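Local coordinates for uncharacterized protein (Streptococcus mutans, PDB 2QKP) that is of unknown function but contributes, as the C-terminal PAS domain of a hemerythrin-like domain-containing protein, a fold that in relatives commonly senses small ligands or mediates protein-protein contacts, at residues Asn22-Phe34 with Ile40-Glu52. Numbering follows the deposited sequence. Where two conformers were deposited one is given.
Sequences NLILNHLPLEITF and IFQYYNDSVPAAE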
loop_
_atom_site.group_PDB
_atom_site.type_symbol
_atom_site.label_atom_id
_atom_site.label_comp_id
_atom_site.label_asym_id
_atom_site.label_seq_id
_atom_site.Cartn_x
_atom_site.Cartn_y
_atom_site.Cartn_z
ATOM N N ASN A 22 -2.867 -2.873 -10.178
ATOM C CA ASN A 22 -2.400 -1.525 -10.514
ATOM C C ASN A 22 -3.309 -0.438 -9.941
ATOM O O ASN A 22 -2.816 0.531 -9.355
ATOM C CB ASN A 22 -2.252 -1.358 -12.056
ATOM C CG ASN A 22 -1.608 -0.026 -12.424
ATOM O OD1 ASN A 22 -0.528 0.270 -11.950
ATOM N ND2 ASN A 22 -2.292 0.792 -13.246
ATOM N N LEU A 23 -4.636 -0.577 -10.094
ATOM C CA LEU A 23 -5.552 0.403 -9.483
ATOM C C LEU A 23 -5.352 0.500 -7.965
ATOM O O LEU A 23 -5.330 1.579 -7.393
ATOM C CB LEU A 23 -6.994 -0.004 -9.728
ATOM C CG LEU A 23 -7.510 0.313 -11.130
ATOM C CD1 LEU A 23 -8.772 -0.483 -11.349
ATOM C CD2 LEU A 23 -7.746 1.828 -11.335
ATOM N N ILE A 24 -5.186 -0.648 -7.327
ATOM C CA ILE A 24 -4.997 -0.645 -5.853
ATOM C C ILE A 24 -3.736 0.119 -5.475
ATOM O O ILE A 24 -3.763 0.978 -4.615
ATOM C CB ILE A 24 -4.986 -2.067 -5.303
ATOM C CG1 ILE A 24 -6.420 -2.638 -5.332
ATOM C CG2 ILE A 24 -4.402 -2.084 -3.863
ATOM C CD1 ILE A 24 -6.458 -4.176 -5.232
ATOM N N LEU A 25 -2.631 -0.168 -6.157
ATOM C CA LEU A 25 -1.359 0.495 -5.853
ATOM C C LEU A 25 -1.468 1.988 -6.023
ATOM O O LEU A 25 -0.819 2.755 -5.297
ATOM C CB LEU A 25 -0.224 -0.066 -6.714
ATOM C CG LEU A 25 0.265 -1.459 -6.297
ATOM C CD1 LEU A 25 1.053 -2.128 -7.431
ATOM C CD2 LEU A 25 1.079 -1.477 -4.974
ATOM N N ASN A 26 -2.280 2.410 -6.997
ATOM C CA ASN A 26 -2.502 3.856 -7.233
ATOM C C ASN A 26 -3.487 4.545 -6.282
ATOM O O ASN A 26 -3.501 5.787 -6.215
ATOM C CB ASN A 26 -2.957 4.062 -8.678
ATOM C CG ASN A 26 -1.850 3.747 -9.689
ATOM O OD1 ASN A 26 -0.669 3.707 -9.332
ATOM N ND2 ASN A 26 -2.229 3.509 -10.954
ATOM N N HIS A 27 -4.309 3.764 -5.581
ATOM C CA HIS A 27 -5.310 4.327 -4.644
ATOM C C HIS A 27 -4.865 4.289 -3.196
ATOM O O HIS A 27 -5.568 4.788 -2.300
ATOM C CB HIS A 27 -6.674 3.638 -4.792
ATOM C CG HIS A 27 -7.445 4.105 -5.985
ATOM N ND1 HIS A 27 -7.156 3.674 -7.261
ATOM C CD2 HIS A 27 -8.476 4.983 -6.100
ATOM C CE1 HIS A 27 -7.997 4.249 -8.113
ATOM N NE2 HIS A 27 -8.797 5.058 -7.437
ATOM N N LEU A 28 -3.696 3.714 -2.937
ATOM C CA LEU A 28 -3.178 3.725 -1.569
ATOM C C LEU A 28 -2.652 5.113 -1.236
ATOM O O LEU A 28 -2.181 5.811 -2.132
ATOM C CB LEU A 28 -2.107 2.650 -1.401
ATOM C CG LEU A 28 -2.616 1.193 -1.444
ATOM C CD1 LEU A 28 -1.423 0.247 -1.607
ATOM C CD2 LEU A 28 -3.412 0.823 -0.186
ATOM N N PRO A 29 -2.699 5.520 0.055
ATOM C CA PRO A 29 -2.323 6.881 0.428
ATOM C C PRO A 29 -0.795 7.022 0.620
ATOM O O PRO A 29 -0.329 7.604 1.622
ATOM C CB PRO A 29 -3.059 7.062 1.766
ATOM C CG PRO A 29 -2.990 5.744 2.381
ATOM C CD PRO A 29 -3.068 4.733 1.242
ATOM N N LEU A 30 -0.032 6.506 -0.342
ATOM C CA LEU A 30 1.422 6.396 -0.207
ATOM C C LEU A 30 2.057 6.694 -1.548
ATOM O O LEU A 30 1.496 6.325 -2.573
ATOM C CB LEU A 30 1.824 4.968 0.173
ATOM C CG LEU A 30 1.219 4.377 1.449
ATOM C CD1 LEU A 30 1.383 2.846 1.547
ATOM C CD2 LEU A 30 1.849 5.054 2.666
ATOM N N GLU A 31 3.215 7.351 -1.538
ATOM C CA GLU A 31 4.054 7.467 -2.730
ATOM C C GLU A 31 4.985 6.268 -2.618
ATOM O O GLU A 31 5.730 6.158 -1.640
ATOM C CB GLU A 31 4.890 8.767 -2.718
ATOM C CG GLU A 31 4.085 10.043 -2.854
ATOM C CD GLU A 31 4.949 11.299 -2.733
ATOM O OE1 GLU A 31 6.214 11.238 -2.875
ATOM O OE2 GLU A 31 4.352 12.352 -2.524
ATOM N N ILE A 32 4.933 5.374 -3.608
ATOM C CA ILE A 32 5.660 4.093 -3.537
ATOM C C ILE A 32 6.711 4.101 -4.626
ATOM O O ILE A 32 6.444 4.549 -5.753
ATOM C CB ILE A 32 4.676 2.936 -3.754
ATOM C CG1 ILE A 32 3.635 2.970 -2.611
ATOM C CG2 ILE A 32 5.367 1.510 -3.859
ATOM C CD1 ILE A 32 2.498 1.965 -2.774
ATOM N N THR A 33 7.905 3.618 -4.304
ATOM C CA THR A 33 8.915 3.381 -5.352
ATOM C C THR A 33 9.519 2.014 -5.097
ATOM O O THR A 33 9.559 1.560 -3.953
ATOM C CB THR A 33 10.062 4.449 -5.426
ATOM O OG1 THR A 33 11.004 4.221 -4.371
ATOM C CG2 THR A 33 9.529 5.892 -5.363
ATOM N N PHE A 34 9.976 1.350 -6.151
ATOM C CA PHE A 34 10.588 0.046 -5.972
ATOM C C PHE A 34 11.874 -0.008 -6.774
ATOM O O PHE A 34 11.886 0.333 -7.944
ATOM C CB PHE A 34 9.635 -1.051 -6.441
ATOM C CG PHE A 34 10.236 -2.402 -6.441
ATOM C CD1 PHE A 34 10.560 -3.038 -5.226
ATOM C CD2 PHE A 34 10.476 -3.064 -7.641
ATOM C CE1 PHE A 34 11.101 -4.334 -5.212
ATOM C CE2 PHE A 34 11.045 -4.358 -7.642
ATOM C CZ PHE A 34 11.361 -4.988 -6.430
ATOM N N ILE A 40 18.152 -1.332 -9.994
ATOM C CA ILE A 40 17.413 -0.590 -10.995
ATOM C C ILE A 40 16.120 -0.025 -10.410
ATOM O O ILE A 40 15.294 -0.789 -9.902
ATOM C CB ILE A 40 17.065 -1.465 -12.209
ATOM C CG1 ILE A 40 18.346 -2.004 -12.879
ATOM C CG2 ILE A 40 16.228 -0.677 -13.199
ATOM C CD1 ILE A 40 19.327 -0.908 -13.291
ATOM N N PHE A 41 15.965 1.287 -10.490
ATOM C CA PHE A 41 14.698 1.953 -10.141
ATOM C C PHE A 41 13.696 1.550 -11.217
ATOM O O PHE A 41 13.816 1.975 -12.383
ATOM C CB PHE A 41 14.916 3.468 -10.055
ATOM C CG PHE A 41 13.653 4.275 -9.877
ATOM C CD1 PHE A 41 13.468 5.441 -10.590
ATOM C CD2 PHE A 41 12.655 3.874 -8.992
ATOM C CE1 PHE A 41 12.310 6.207 -10.446
ATOM C CE2 PHE A 41 11.492 4.630 -8.845
ATOM C CZ PHE A 41 11.323 5.803 -9.561
ATOM N N GLN A 42 12.749 0.680 -10.858
ATOM C CA GLN A 42 11.831 0.095 -11.845
ATOM C C GLN A 42 10.504 0.802 -11.908
ATOM O O GLN A 42 9.835 0.795 -12.937
ATOM C CB GLN A 42 11.462 -1.328 -11.437
ATOM C CG GLN A 42 12.306 -2.411 -11.984
ATOM C CD GLN A 42 11.753 -3.781 -11.677
ATOM O OE1 GLN A 42 12.512 -4.724 -11.492
ATOM N NE2 GLN A 42 10.430 -3.917 -11.652
ATOM N N TYR A 43 10.058 1.333 -10.769
ATOM C CA TYR A 43 8.625 1.581 -10.609
ATOM C C TYR A 43 8.316 2.640 -9.568
ATOM O O TYR A 43 8.942 2.657 -8.502
ATOM C CB TYR A 43 7.962 0.261 -10.176
ATOM C CG TYR A 43 6.568 0.435 -9.584
ATOM C CD1 TYR A 43 5.441 0.540 -10.421
ATOM C CD2 TYR A 43 6.372 0.495 -8.200
ATOM C CE1 TYR A 43 4.137 0.685 -9.898
ATOM C CE2 TYR A 43 5.081 0.666 -7.663
ATOM C CZ TYR A 43 3.976 0.772 -8.522
ATOM O OH TYR A 43 2.736 0.899 -7.973
ATOM N N TYR A 44 7.340 3.499 -9.859
ATOM C CA TYR A 44 6.702 4.294 -8.803
ATOM C C TYR A 44 5.242 4.395 -9.136
ATOM O O TYR A 44 4.867 4.318 -10.301
ATOM C CB TYR A 44 7.370 5.665 -8.581
ATOM C CG TYR A 44 7.322 6.673 -9.759
ATOM C CD1 TYR A 44 6.485 7.808 -9.708
ATOM C CD2 TYR A 44 8.153 6.525 -10.862
ATOM C CE1 TYR A 44 6.469 8.747 -10.758
ATOM C CE2 TYR A 44 8.148 7.480 -11.918
ATOM C CZ TYR A 44 7.309 8.576 -11.845
ATOM O OH TYR A 44 7.311 9.495 -12.903
ATOM N N ASN A 45 4.402 4.487 -8.114
ATOM C CA ASN A 45 2.957 4.430 -8.352
ATOM C C ASN A 45 2.457 5.773 -8.901
ATOM O O ASN A 45 3.207 6.745 -8.954
ATOM C CB ASN A 45 2.174 3.953 -7.102
ATOM C CG ASN A 45 2.244 4.899 -5.947
ATOM O OD1 ASN A 45 3.149 5.739 -5.824
ATOM N ND2 ASN A 45 1.265 4.758 -5.043
ATOM N N ASP A 46 1.212 5.799 -9.354
ATOM C CA ASP A 46 0.599 7.055 -9.794
ATOM C C ASP A 46 -0.448 7.483 -8.750
ATOM O O ASP A 46 -1.658 7.306 -8.958
ATOM C CB ASP A 46 -0.022 6.860 -11.187
ATOM C CG ASP A 46 -0.574 8.142 -11.762
ATOM O OD1 ASP A 46 0.081 9.198 -11.583
ATOM O OD2 ASP A 46 -1.669 8.076 -12.380
ATOM N N SER A 47 -0.013 8.047 -7.625
ATOM C CA SER A 47 -0.982 8.351 -6.553
ATOM C C SER A 47 -1.248 9.839 -6.256
ATOM O O SER A 47 -2.310 10.162 -5.704
ATOM C CB SER A 47 -0.680 7.567 -5.264
ATOM O OG SER A 47 -1.825 7.533 -4.426
ATOM N N VAL A 48 -0.298 10.722 -6.595
ATOM C CA VAL A 48 -0.551 12.181 -6.623
ATOM C C VAL A 48 0.070 12.809 -7.862
ATOM O O VAL A 48 1.027 12.256 -8.417
ATOM C CB VAL A 48 -0.041 12.926 -5.346
ATOM C CG1 VAL A 48 -0.694 12.359 -4.090
ATOM C CG2 VAL A 48 1.497 12.917 -5.257
ATOM N N PRO A 49 -0.466 13.967 -8.314
ATOM C CA PRO A 49 0.070 14.555 -9.547
ATOM C C PRO A 49 1.555 14.852 -9.439
ATOM O O PRO A 49 2.043 15.207 -8.358
ATOM C CB PRO A 49 -0.736 15.856 -9.707
ATOM C CG PRO A 49 -1.988 15.620 -8.908
ATOM C CD PRO A 49 -1.566 14.776 -7.748
ATOM N N ALA A 50 2.256 14.703 -10.561
ATOM C CA ALA A 50 3.725 14.779 -10.615
ATOM C C ALA A 50 4.318 15.984 -9.892
ATOM O O ALA A 50 5.375 15.879 -9.264
ATOM C CB ALA A 50 4.218 14.721 -12.070
ATOM N N ALA A 51 3.626 17.122 -9.972
ATOM C CA ALA A 51 4.093 18.367 -9.355
ATOM C C ALA A 51 3.934 18.440 -7.829
ATOM O O ALA A 51 4.540 19.298 -7.184
ATOM C CB ALA A 51 3.411 19.571 -10.023
ATOM N N GLU A 52 3.148 17.533 -7.253
ATOM C CA GLU A 52 2.820 17.577 -5.816
ATOM C C GLU A 52 3.461 16.463 -4.957
ATOM O O GLU A 52 3.112 16.277 -3.789
ATOM C CB GLU A 52 1.316 17.538 -5.644
ATOM C CG GLU A 52 0.569 18.607 -6.415
ATOM C CD GLU A 52 -0.918 18.341 -6.448
ATOM O OE1 GLU A 52 -1.407 17.565 -5.578
ATOM O OE2 GLU A 52 -1.596 18.915 -7.332
HETATM O O HOH W 1 0.828 1.435 -9.797
#
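Tyr-43 and Phe-34 pair in the hairpin of strands 31-36 and 41-44, where Phe-34 N donates to Tyr-43 O (2.9 Å). Gln-42 N returns a bond to Phe-34 O, so Gln-42 and Tyr-43 both face Phe-34 in a classic beta bulge. The Gln-42 amide, its OE1 bonded to Asn-36, runs beside the Phe-34 ring with NE2 at the ring edge and the two planes 87° apart. With CG anti to the backbone N (chi1 163°), the Tyr-43 ring carries its edge past Phe-34 CB and Ile-32 CG2, and brings OH to 3.4 Å from Leu-25 CB on helix 18-27. That hydroxyl donates to a water, which in turn donates to OD1 of both Asn-22 and Asn-26.

Just beyond the strand, Asn-45 points its amide back into the turn between helix and strand. Asn-45 ND2 spends its two hydrogens on Leu-25 O and Leu-30 O, each 2.9 Å away and close to the amide plane, while Asn-45 OD1 takes Ile-32 N from above its carbonyl plane. Alongside, Asn-26 OD1 accepts Asp-46 N at 2.8 Å. Three nearly straight bonds thus fix the Asn-45 amide against rotation and satisfy buried backbone groups where the helix gives way to the first strand of the PAS sheet.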